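PDB 3VV5: amino acid ABC transporter, binding protein from Thermus thermophilus, which binds S-(2-aminoethyl)-L-cysteine (L-thialysine) as the periplasmic solute-binding component of an amino acid ABC transporter. Local coordinates for residues A[38-49]-A[94-102]; A[111-122]-A[215-226]. All blocks are in the same frame, centred on the assembly; numbering follows the deposited sequence.

Contact 1: residues A[38-49]-A[94-102]; sequences IRIGTEGAFPPF and GRFDFVIAS. With SLZ (L-thialysine), chain C.
With chi1 at -58°, the carboxylate of Asp-97 stands beside its own backbone N, where OD2 takes the backbone N-H of Arg-39 at 2.9 Å, on the anti side of the carboxylate. In return Asp-97 N reaches Arg-39 O at 2.8 Å. The Arg-39 guanidinium, through NH2, adds only charge, since Asp-97 OD1 lies well out of its plane; Arg-27 is a second salt-bridge partner of the carboxylate. Strands 38-42 and 98-100 run parallel here, in the core sheet of one lobe of a family 3 solute-binding protein. Gly-41 N bonds to Phe-98 O at 2.8 Å, and Gly-41 O receives Ile-100 N. Gly-41 CA sits over the centre of the Phe-96 ring, 3.7 Å from its centroid. On the other face of the sheet, Ile-40 CG2 lies over one face of the Phe-98 ring. Thr-42 OG1, anti to the backbone N (chi1 -159°), donates to Ile-100 O at 2.7 Å. Past this bond both segments line the pocket. L-thialysine gives its NZ to Ala-101 O at 3.1 Å and weakly to OE1 of Glu-43, whose OE2 bonds to Gln-147, and its SG rests over one face of the Phe-46 ring.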
loop_
_atom_site.group_PDB
_atom_site.type_symbol
_atom_site.label_atom_id
_atom_site.label_comp_id
_atom_site.label_asym_id
_atom_site.label_seq_id
_atom_site.Cartn_x
_atom_site.Cartn_y
_atom_site.Cartn_z
ATOM N N ILE A 38 0.058 12.146 -16.933
ATOM C CA ILE A 38 0.969 11.710 -15.883
ATOM C C ILE A 38 0.896 10.175 -15.750
ATOM O O ILE A 38 -0.198 9.583 -15.640
ATOM C CB ILE A 38 0.674 12.430 -14.535
ATOM C CG1 ILE A 38 1.799 12.162 -13.516
ATOM C CG2 ILE A 38 -0.722 12.037 -13.969
ATOM C CD1 ILE A 38 1.908 13.204 -12.442
ATOM N N ARG A 39 2.065 9.548 -15.773
ATOM C CA ARG A 39 2.163 8.098 -15.654
ATOM C C ARG A 39 2.303 7.723 -14.196
ATOM O O ARG A 39 3.236 8.170 -13.522
ATOM C CB ARG A 39 3.378 7.556 -16.395
ATOM C CG ARG A 39 3.601 8.043 -17.835
ATOM C CD ARG A 39 4.820 7.290 -18.363
ATOM N NE ARG A 39 5.749 8.122 -19.121
ATOM C CZ ARG A 39 6.832 8.728 -18.620
ATOM N NH1 ARG A 39 7.597 9.444 -19.433
ATOM N NH2 ARG A 39 7.158 8.641 -17.325
ATOM N N ILE A 40 1.402 6.866 -13.723
ATOM C CA ILE A 40 1.336 6.507 -12.304
ATOM C C ILE A 40 1.580 5.007 -12.121
ATOM O O ILE A 40 0.883 4.191 -12.723
ATOM C CB ILE A 40 -0.045 6.868 -11.711
ATOM C CG1 ILE A 40 -0.519 8.254 -12.199
ATOM C CG2 ILE A 40 -0.014 6.800 -10.168
ATOM C CD1 ILE A 40 -1.934 8.619 -11.679
ATOM N N GLY A 41 2.567 4.650 -11.305
ATOM C CA GLY A 41 2.891 3.232 -11.058
ATOM C C GLY A 41 2.117 2.744 -9.847
ATOM O O GLY A 41 1.999 3.462 -8.851
ATOM N N THR A 42 1.524 1.559 -9.957
ATOM C CA THR A 42 0.866 0.937 -8.805
ATOM C C THR A 42 1.007 -0.588 -8.936
ATOM O O THR A 42 1.632 -1.055 -9.876
ATOM C CB THR A 42 -0.618 1.369 -8.647
ATOM O OG1 THR A 42 -1.020 1.146 -7.292
ATOM C CG2 THR A 42 -1.536 0.572 -9.557
ATOM N N GLU A 43 0.443 -1.345 -8.005
ATOM C CA GLU A 43 0.566 -2.797 -8.050
ATOM C C GLU A 43 -0.670 -3.458 -8.650
ATOM O O GLU A 43 -0.568 -4.154 -9.675
ATOM C CB GLU A 43 0.847 -3.374 -6.652
ATOM C CG GLU A 43 1.055 -4.903 -6.672
ATOM C CD GLU A 43 0.652 -5.557 -5.368
ATOM O OE1 GLU A 43 -0.399 -5.163 -4.826
ATOM O OE2 GLU A 43 1.373 -6.461 -4.886
ATOM N N GLY A 44 -1.815 -3.274 -7.997
ATOM C CA GLY A 44 -3.067 -3.846 -8.483
ATOM C C GLY A 44 -3.358 -5.197 -7.839
ATOM O O GLY A 44 -4.190 -5.947 -8.340
ATOM N N ALA A 45 -2.676 -5.521 -6.741
ATOM C CA ALA A 45 -2.982 -6.756 -6.008
ATOM C C ALA A 45 -3.142 -6.530 -4.503
ATOM O O ALA A 45 -2.832 -7.414 -3.682
ATOM C CB ALA A 45 -1.933 -7.839 -6.312
ATOM N N PHE A 46 -3.647 -5.350 -4.134
ATOM C CA PHE A 46 -3.753 -4.972 -2.712
ATOM C C PHE A 46 -5.110 -4.349 -2.407
ATOM O O PHE A 46 -5.189 -3.146 -2.168
ATOM C CB PHE A 46 -2.618 -3.982 -2.353
ATOM C CG PHE A 46 -2.176 -4.014 -0.896
ATOM C CD1 PHE A 46 -1.787 -5.214 -0.288
ATOM C CD2 PHE A 46 -2.081 -2.837 -0.155
ATOM C CE1 PHE A 46 -1.320 -5.245 1.041
ATOM C CE2 PHE A 46 -1.615 -2.844 1.204
ATOM C CZ PHE A 46 -1.236 -4.039 1.793
ATOM N N PRO A 47 -6.204 -5.156 -2.453
ATOM C CA PRO A 47 -7.514 -4.575 -2.173
ATOM C C PRO A 47 -7.613 -4.235 -0.679
ATOM O O PRO A 47 -7.134 -5.024 0.159
ATOM C CB PRO A 47 -8.484 -5.719 -2.518
ATOM C CG PRO A 47 -7.669 -6.987 -2.251
ATOM C CD PRO A 47 -6.277 -6.619 -2.706
ATOM N N PRO A 48 -8.294 -3.133 -0.325
ATOM C CA PRO A 48 -9.086 -2.216 -1.174
ATOM C C PRO A 48 -8.320 -0.972 -1.625
ATOM O O PRO A 48 -8.931 -0.025 -2.107
ATOM C CB PRO A 48 -10.223 -1.798 -0.227
ATOM C CG PRO A 48 -9.534 -1.748 1.117
ATOM C CD PRO A 48 -8.574 -2.912 1.110
ATOM N N PHE A 49 -7.001 -0.971 -1.472
ATOM C CA PHE A 49 -6.173 0.215 -1.803
ATOM C C PHE A 49 -5.896 0.382 -3.293
ATOM O O PHE A 49 -6.102 1.476 -3.862
ATOM C CB PHE A 49 -4.868 0.164 -1.009
ATOM C CG PHE A 49 -5.075 0.379 0.459
ATOM C CD1 PHE A 49 -5.324 1.668 0.945
ATOM C CD2 PHE A 49 -5.069 -0.686 1.347
ATOM C CE1 PHE A 49 -5.564 1.886 2.286
ATOM C CE2 PHE A 49 -5.294 -0.474 2.719
ATOM C CZ PHE A 49 -5.537 0.818 3.187
ATOM N N GLY A 94 12.528 6.128 -14.195
ATOM C CA GLY A 94 11.685 7.022 -14.979
ATOM C C GLY A 94 10.560 6.355 -15.759
ATOM O O GLY A 94 9.990 6.961 -16.650
ATOM N N ARG A 95 10.250 5.105 -15.425
ATOM C CA ARG A 95 9.145 4.358 -16.053
ATOM C C ARG A 95 7.785 5.005 -15.758
ATOM O O ARG A 95 6.883 5.008 -16.605
ATOM C CB ARG A 95 9.177 2.875 -15.612
ATOM C CG ARG A 95 7.973 2.021 -16.075
ATOM C CD ARG A 95 8.126 1.527 -17.499
ATOM N NE ARG A 95 6.971 0.777 -18.020
ATOM C CZ ARG A 95 6.741 -0.523 -17.824
ATOM N NH1 ARG A 95 7.557 -1.246 -17.072
ATOM N NH2 ARG A 95 5.677 -1.102 -18.370
ATOM N N PHE A 96 7.636 5.557 -14.560
ATOM C CA PHE A 96 6.436 6.320 -14.212
ATOM C C PHE A 96 6.889 7.616 -13.546
ATOM O O PHE A 96 8.042 7.725 -13.109
ATOM C CB PHE A 96 5.495 5.575 -13.245
ATOM C CG PHE A 96 5.885 4.146 -12.924
ATOM C CD1 PHE A 96 5.409 3.091 -13.684
ATOM C CD2 PHE A 96 6.657 3.860 -11.801
ATOM C CE1 PHE A 96 5.721 1.762 -13.354
ATOM C CE2 PHE A 96 6.979 2.537 -11.471
ATOM C CZ PHE A 96 6.517 1.494 -12.246
ATOM N N ASP A 97 5.985 8.586 -13.443
ATOM C CA ASP A 97 6.302 9.874 -12.815
ATOM C C ASP A 97 6.156 9.831 -11.299
ATOM O O ASP A 97 6.951 10.436 -10.561
ATOM C CB ASP A 97 5.417 10.978 -13.400
ATOM C CG ASP A 97 5.576 11.100 -14.880
ATOM O OD1 ASP A 97 6.738 11.237 -15.330
ATOM O OD2 ASP A 97 4.558 11.039 -15.599
ATOM N N PHE A 98 5.143 9.106 -10.833
ATOM C CA PHE A 98 5.017 8.815 -9.413
ATOM C C PHE A 98 4.376 7.461 -9.165
ATOM O O PHE A 98 3.779 6.856 -10.064
ATOM C CB PHE A 98 4.333 9.942 -8.607
ATOM C CG PHE A 98 2.805 9.985 -8.688
ATOM C CD1 PHE A 98 2.020 9.458 -7.650
ATOM C CD2 PHE A 98 2.163 10.650 -9.743
ATOM C CE1 PHE A 98 0.603 9.531 -7.696
ATOM C CE2 PHE A 98 0.736 10.768 -9.799
ATOM C CZ PHE A 98 -0.040 10.202 -8.779
ATOM N N VAL A 99 4.508 7.019 -7.927
ATOM C CA VAL A 99 3.967 5.740 -7.511
ATOM C C VAL A 99 3.011 5.977 -6.335
ATOM O O VAL A 99 3.330 6.731 -5.402
ATOM C CB VAL A 99 5.111 4.773 -7.095
ATOM C CG1 VAL A 99 4.569 3.507 -6.390
ATOM C CG2 VAL A 99 5.947 4.374 -8.304
ATOM N N ILE A 100 1.848 5.327 -6.389
ATOM C CA ILE A 100 0.933 5.253 -5.240
ATOM C C ILE A 100 0.493 3.823 -5.099
ATOM O O ILE A 100 -0.318 3.327 -5.888
ATOM C CB ILE A 100 -0.257 6.273 -5.350
ATOM C CG1 ILE A 100 -1.103 6.298 -4.058
ATOM C CG2 ILE A 100 -1.098 6.060 -6.642
ATOM C CD1 ILE A 100 -2.106 7.473 -4.064
ATOM N N ALA A 101 1.075 3.143 -4.108
ATOM C CA ALA A 101 0.954 1.705 -3.990
ATOM C C ALA A 101 1.148 1.249 -2.530
ATOM O O ALA A 101 1.709 0.179 -2.261
ATOM C CB ALA A 101 1.960 1.038 -4.914
ATOM N N SER A 102 0.674 2.074 -1.605
ATOM C CA SER A 102 0.647 1.769 -0.174
ATOM C C SER A 102 2.034 1.632 0.472
ATOM O O SER A 102 2.190 0.850 1.408
ATOM C CB SER A 102 -0.211 0.517 0.085
ATOM O OG SER A 102 -1.585 0.775 -0.176
HETATM N N SLZ C . 2.415 -1.236 3.515
HETATM C CA SLZ C . 3.190 -2.174 2.670
HETATM C CB SLZ C . 2.770 -2.045 1.181
HETATM S SG SLZ C . 1.757 -3.354 0.403
HETATM C CD SLZ C . 1.623 -2.550 -1.234
HETATM C CE SLZ C . 0.964 -3.346 -2.365
HETATM N NZ SLZ C . 0.373 -2.393 -3.318
HETATM C C SLZ C . 4.633 -1.687 2.760
HETATM O O SLZ C . 5.540 -2.510 2.559
HETATM O OXT SLZ C . 4.805 -0.477 3.033
#

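Contact 2: residues A[111-122]-A[215-226]; sequences RAVDFTNPHYCT and ERVAMAVAKGNK. With SLZ (L-thialysine), chain C.
This is an antiparallel strand pairing that runs along one lobe of the periplasmic binding protein fold to the ligand cleft. Strand 215-222 pairs with 120-122 near its start and with 113-115 near its end, and the register shifts by two between them. A classic beta bulge marks the pairing with 120-122: His-119 and Tyr-120 both face Val-217, whose O takes His-119 N at 2.8 Å and Tyr-120 N weakly. Tyr-120 has chi1 73°, which swings its ring across Val-217, and Val-217 CB lies over the ring centre, 3.8 Å from the centroid. The edge of the His-119 ring meets the backbone of Ala-218, while its NE2 bonds to Glu-62. Between the two pairings, Thr-116 N donates to Met-219 O at 3.0 Å, and Thr-116 OG1 accepts Met-219 N. Cys-121, in a disulfide with Cys-259, lays SG on Arg-216 CG. At the cleft end, Glu-215 OE2 takes the amino N of L-thialysine at 2.9 Å, and Glu-215 OE1 bonds to Thr-151 OG1. At the far end Asp-114 OD1 forms a salt bridge with Lys-223 NZ, which also bonds to Ala-110 O. Asp-114 OD2 is gripped from opposite faces of the carboxylate plane, by Gly-224 N at 2.6 Å and Lys-226 NZ at 3.2 Å.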
loop_
_atom_site.group_PDB
_atom_site.type_symbol
_atom_site.label_atom_id
_atom_site.label_comp_id
_atom_site.label_asym_id
_atom_site.label_seq_id
_atom_site.Cartn_x
_atom_site.Cartn_y
_atom_site.Cartn_z
ATOM N N ARG A 111 15.579 7.342 1.693
ATOM C CA ARG A 111 16.821 7.594 0.962
ATOM C C ARG A 111 16.666 7.337 -0.531
ATOM O O ARG A 111 17.050 8.183 -1.355
ATOM C CB ARG A 111 17.949 6.725 1.508
ATOM C CG ARG A 111 18.262 6.975 2.952
ATOM C CD ARG A 111 19.630 6.395 3.278
ATOM N NE ARG A 111 19.649 5.726 4.576
ATOM C CZ ARG A 111 19.500 4.414 4.736
ATOM N NH1 ARG A 111 19.325 3.620 3.679
ATOM N NH2 ARG A 111 19.530 3.889 5.951
ATOM N N ALA A 112 16.079 6.190 -0.877
ATOM C CA ALA A 112 15.949 5.765 -2.264
ATOM C C ALA A 112 15.028 6.660 -3.119
ATOM O O ALA A 112 15.314 6.916 -4.294
ATOM C CB ALA A 112 15.484 4.280 -2.326
ATOM N N VAL A 113 13.914 7.103 -2.540
ATOM C CA VAL A 113 12.936 7.918 -3.277
ATOM C C VAL A 113 12.564 9.139 -2.434
ATOM O O VAL A 113 12.897 9.198 -1.241
ATOM C CB VAL A 113 11.654 7.079 -3.674
ATOM C CG1 VAL A 113 12.003 5.928 -4.651
ATOM C CG2 VAL A 113 10.939 6.555 -2.440
ATOM N N ASP A 114 11.886 10.119 -3.037
ATOM C CA ASP A 114 11.324 11.223 -2.256
ATOM C C ASP A 114 9.833 10.962 -1.996
ATOM O O ASP A 114 9.058 10.814 -2.941
ATOM C CB ASP A 114 11.499 12.563 -2.974
ATOM C CG ASP A 114 12.896 13.144 -2.808
ATOM O OD1 ASP A 114 13.469 13.054 -1.695
ATOM O OD2 ASP A 114 13.416 13.688 -3.798
ATOM N N PHE A 115 9.450 10.896 -0.721
ATOM C CA PHE A 115 8.044 10.662 -0.338
ATOM C C PHE A 115 7.310 11.984 -0.190
ATOM O O PHE A 115 7.891 12.959 0.310
ATOM C CB PHE A 115 7.944 9.943 1.007
ATOM C CG PHE A 115 8.213 8.460 0.943
ATOM C CD1 PHE A 115 9.271 7.915 1.666
ATOM C CD2 PHE A 115 7.387 7.605 0.183
ATOM C CE1 PHE A 115 9.535 6.545 1.630
ATOM C CE2 PHE A 115 7.634 6.257 0.154
ATOM C CZ PHE A 115 8.717 5.725 0.872
ATOM N N THR A 116 6.035 12.006 -0.604
ATOM C CA THR A 116 5.143 13.115 -0.312
ATOM C C THR A 116 4.775 13.063 1.190
ATOM O O THR A 116 5.102 12.084 1.905
ATOM C CB THR A 116 3.838 12.998 -1.142
ATOM O OG1 THR A 116 3.167 11.773 -0.782
ATOM C CG2 THR A 116 4.164 12.957 -2.625
ATOM N N ASN A 117 4.103 14.101 1.673
ATOM C CA ASN A 117 3.314 13.957 2.903
ATOM C C ASN A 117 2.407 12.698 2.793
ATOM O O ASN A 117 1.922 12.377 1.692
ATOM C CB ASN A 117 2.441 15.201 3.097
ATOM C CG ASN A 117 3.248 16.434 3.462
ATOM O OD1 ASN A 117 4.265 16.344 4.163
ATOM N ND2 ASN A 117 2.807 17.599 2.971
ATOM N N PRO A 118 2.155 11.988 3.921
ATOM C CA PRO A 118 1.420 10.719 3.803
ATOM C C PRO A 118 -0.043 10.897 3.365
ATOM O O PRO A 118 -0.687 11.859 3.763
ATOM C CB PRO A 118 1.484 10.145 5.225
ATOM C CG PRO A 118 1.671 11.355 6.117
ATOM C CD PRO A 118 2.539 12.283 5.314
ATOM N N HIS A 119 -0.549 9.988 2.536
ATOM C CA HIS A 119 -1.957 10.037 2.133
ATOM C C HIS A 119 -2.853 9.128 2.975
ATOM O O HIS A 119 -4.075 9.150 2.810
ATOM C CB HIS A 119 -2.147 9.783 0.627
ATOM C CG HIS A 119 -1.674 8.439 0.157
ATOM N ND1 HIS A 119 -0.340 8.153 -0.058
ATOM C CD2 HIS A 119 -2.360 7.319 -0.183
ATOM C CE1 HIS A 119 -0.224 6.916 -0.499
ATOM N NE2 HIS A 119 -1.434 6.393 -0.603
ATOM N N TYR A 120 -2.251 8.336 3.871
ATOM C CA TYR A 120 -3.007 7.645 4.931
ATOM C C TYR A 120 -2.097 7.069 6.013
ATOM O O TYR A 120 -0.876 7.027 5.867
ATOM C CB TYR A 120 -3.990 6.571 4.408
ATOM C CG TYR A 120 -3.411 5.257 3.867
ATOM C CD1 TYR A 120 -3.267 4.142 4.701
ATOM C CD2 TYR A 120 -3.101 5.109 2.511
ATOM C CE1 TYR A 120 -2.782 2.931 4.227
ATOM C CE2 TYR A 120 -2.614 3.882 2.007
ATOM C CZ TYR A 120 -2.451 2.802 2.885
ATOM O OH TYR A 120 -1.988 1.587 2.429
ATOM N N CYS A 121 -2.721 6.667 7.104
ATOM C CA CYS A 121 -2.018 6.078 8.231
ATOM C C CYS A 121 -2.640 4.741 8.533
ATOM O O CYS A 121 -3.852 4.537 8.335
ATOM C CB CYS A 121 -2.058 6.995 9.448
ATOM S SG CYS A 121 -0.555 8.008 9.637
ATOM N N THR A 122 -1.805 3.818 9.003
ATOM C CA THR A 122 -2.216 2.436 9.119
ATOM C C THR A 122 -1.241 1.677 10.012
ATOM O O THR A 122 -0.378 2.258 10.665
ATOM C CB THR A 122 -2.300 1.776 7.697
ATOM O OG1 THR A 122 -2.934 0.494 7.773
ATOM C CG2 THR A 122 -0.919 1.614 7.056
ATOM N N GLU A 215 2.457 2.740 10.666
ATOM C CA GLU A 215 3.194 3.409 9.606
ATOM C C GLU A 215 2.387 4.501 8.925
ATOM O O GLU A 215 1.160 4.463 8.896
ATOM C CB GLU A 215 3.741 2.410 8.568
ATOM C CG GLU A 215 2.700 1.614 7.799
ATOM C CD GLU A 215 3.343 0.551 6.891
ATOM O OE1 GLU A 215 4.585 0.447 6.889
ATOM O OE2 GLU A 215 2.609 -0.173 6.186
ATOM N N ARG A 216 3.118 5.473 8.410
ATOM C CA ARG A 216 2.607 6.528 7.537
ATOM C C ARG A 216 2.883 6.089 6.095
ATOM O O ARG A 216 4.009 5.718 5.767
ATOM C CB ARG A 216 3.322 7.854 7.853
ATOM C CG ARG A 216 3.090 8.392 9.271
ATOM C CD ARG A 216 3.886 9.698 9.552
ATOM N NE ARG A 216 5.331 9.556 9.308
ATOM C CZ ARG A 216 6.038 10.252 8.409
ATOM N NH1 ARG A 216 7.344 10.030 8.270
ATOM N NH2 ARG A 216 5.460 11.175 7.650
ATOM N N VAL A 217 1.854 6.114 5.255
ATOM C CA VAL A 217 1.925 5.619 3.884
ATOM C C VAL A 217 1.859 6.814 2.954
ATOM O O VAL A 217 1.045 7.716 3.173
ATOM C CB VAL A 217 0.769 4.633 3.562
ATOM C CG1 VAL A 217 0.766 4.288 2.075
ATOM C CG2 VAL A 217 0.915 3.353 4.395
ATOM N N ALA A 218 2.715 6.823 1.938
ATOM C CA ALA A 218 2.874 8.000 1.074
ATOM C C ALA A 218 3.125 7.634 -0.375
ATOM O O ALA A 218 3.499 6.496 -0.688
ATOM C CB ALA A 218 4.020 8.887 1.566
ATOM N N MET A 219 2.936 8.640 -1.235
ATOM C CA MET A 219 3.254 8.576 -2.652
ATOM C C MET A 219 4.736 8.837 -2.765
ATOM O O MET A 219 5.326 9.407 -1.856
ATOM C CB MET A 219 2.517 9.673 -3.429
ATOM C CG MET A 219 1.031 9.437 -3.611
ATOM S SD MET A 219 0.247 10.924 -4.261
ATOM C CE MET A 219 0.089 11.896 -2.754
ATOM N N ALA A 220 5.336 8.400 -3.866
ATOM C CA ALA A 220 6.775 8.549 -4.052
ATOM C C ALA A 220 7.059 9.083 -5.429
ATOM O O ALA A 220 6.353 8.798 -6.399
ATOM C CB ALA A 220 7.521 7.199 -3.839
ATOM N N VAL A 221 8.124 9.856 -5.487
ATOM C CA VAL A 221 8.614 10.461 -6.693
ATOM C C VAL A 221 10.081 9.988 -6.828
ATOM O O VAL A 221 10.673 9.567 -5.844
ATOM C CB VAL A 221 8.401 11.968 -6.461
ATOM C CG1 VAL A 221 9.671 12.753 -6.344
ATOM C CG2 VAL A 221 7.310 12.549 -7.364
ATOM N N ALA A 222 10.653 10.012 -8.032
ATOM C CA ALA A 222 12.078 9.688 -8.201
ATOM C C ALA A 222 12.937 10.615 -7.335
ATOM O O ALA A 222 12.626 11.794 -7.207
ATOM C CB ALA A 222 12.481 9.816 -9.666
ATOM N N LYS A 223 14.010 10.090 -6.742
ATOM C CA LYS A 223 14.801 10.872 -5.795
ATOM C C LYS A 223 15.275 12.160 -6.482
ATOM O O LYS A 223 15.755 12.121 -7.612
ATOM C CB LYS A 223 15.981 10.050 -5.235
ATOM C CG LYS A 223 16.931 10.805 -4.276
ATOM C CD LYS A 223 16.211 11.455 -3.097
ATOM C CE LYS A 223 16.206 10.585 -1.858
ATOM N NZ LYS A 223 15.574 11.244 -0.684
ATOM N N GLY A 224 15.066 13.300 -5.827
ATOM C CA GLY A 224 15.447 14.593 -6.416
ATOM C C GLY A 224 14.433 15.257 -7.339
ATOM O O GLY A 224 14.687 16.354 -7.858
ATOM N N ASN A 225 13.299 14.596 -7.602
ATOM C CA ASN A 225 12.254 15.216 -8.432
ATOM C C ASN A 225 11.383 16.160 -7.597
ATOM O O ASN A 225 10.161 15.936 -7.417
ATOM C CB ASN A 225 11.411 14.164 -9.193
ATOM C CG ASN A 225 10.499 14.794 -10.255
ATOM O OD1 ASN A 225 10.429 16.020 -10.401
ATOM N ND2 ASN A 225 9.806 13.950 -11.003
ATOM N N LYS A 226 12.018 17.228 -7.098
ATOM C CA LYS A 226 11.365 18.165 -6.169
ATOM C C LYS A 226 10.231 18.938 -6.850
ATOM O O LYS A 226 9.279 19.347 -6.196
ATOM C CB LYS A 226 12.401 19.110 -5.527
ATOM C CG LYS A 226 13.391 18.418 -4.556
ATOM C CD LYS A 226 12.660 17.917 -3.277
ATOM C CE LYS A 226 13.591 17.404 -2.153
ATOM N NZ LYS A 226 14.577 16.360 -2.595
HETATM N N SLZ C . 2.415 -1.236 3.515
HETATM C CA SLZ C . 3.190 -2.174 2.670
HETATM C CB SLZ C . 2.770 -2.045 1.181
HETATM S SG SLZ C . 1.757 -3.354 0.403
HETATM C CD SLZ C . 1.623 -2.550 -1.234
HETATM C CE SLZ C . 0.964 -3.346 -2.365
HETATM N NZ SLZ C . 0.373 -2.393 -3.318
HETATM C C SLZ C . 4.633 -1.687 2.760
HETATM O O SLZ C . 5.540 -2.510 2.559
HETATM O OXT SLZ C . 4.805 -0.477 3.033
#

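Overall arrangement
Contact 1 closes before contact 2 opens along the chain, and their centres are 12 Å apart. Both belong to the same mixed sheet, in which strand 98-100 lies between 37-42 and the long strand 206-222. Val-99 N probably bonds to Ala-220 O at 3.0 Å, which joins the two contacts through the backbone. Nearer the cleft, Ser-102 OG and Tyr-120 OH lie 2.8 Å apart, a probable hydrogen bond, and the Phe-49 and Tyr-120 rings stack. Both contacts reach L-thialysine. Contact 1 meets its side-chain amine, sulfur and amino N, and contact 2 also meets the amino N. Both contacts thus lie in one lobe, whose sheet brings distant parts of the chain to its side of the ligand cleft.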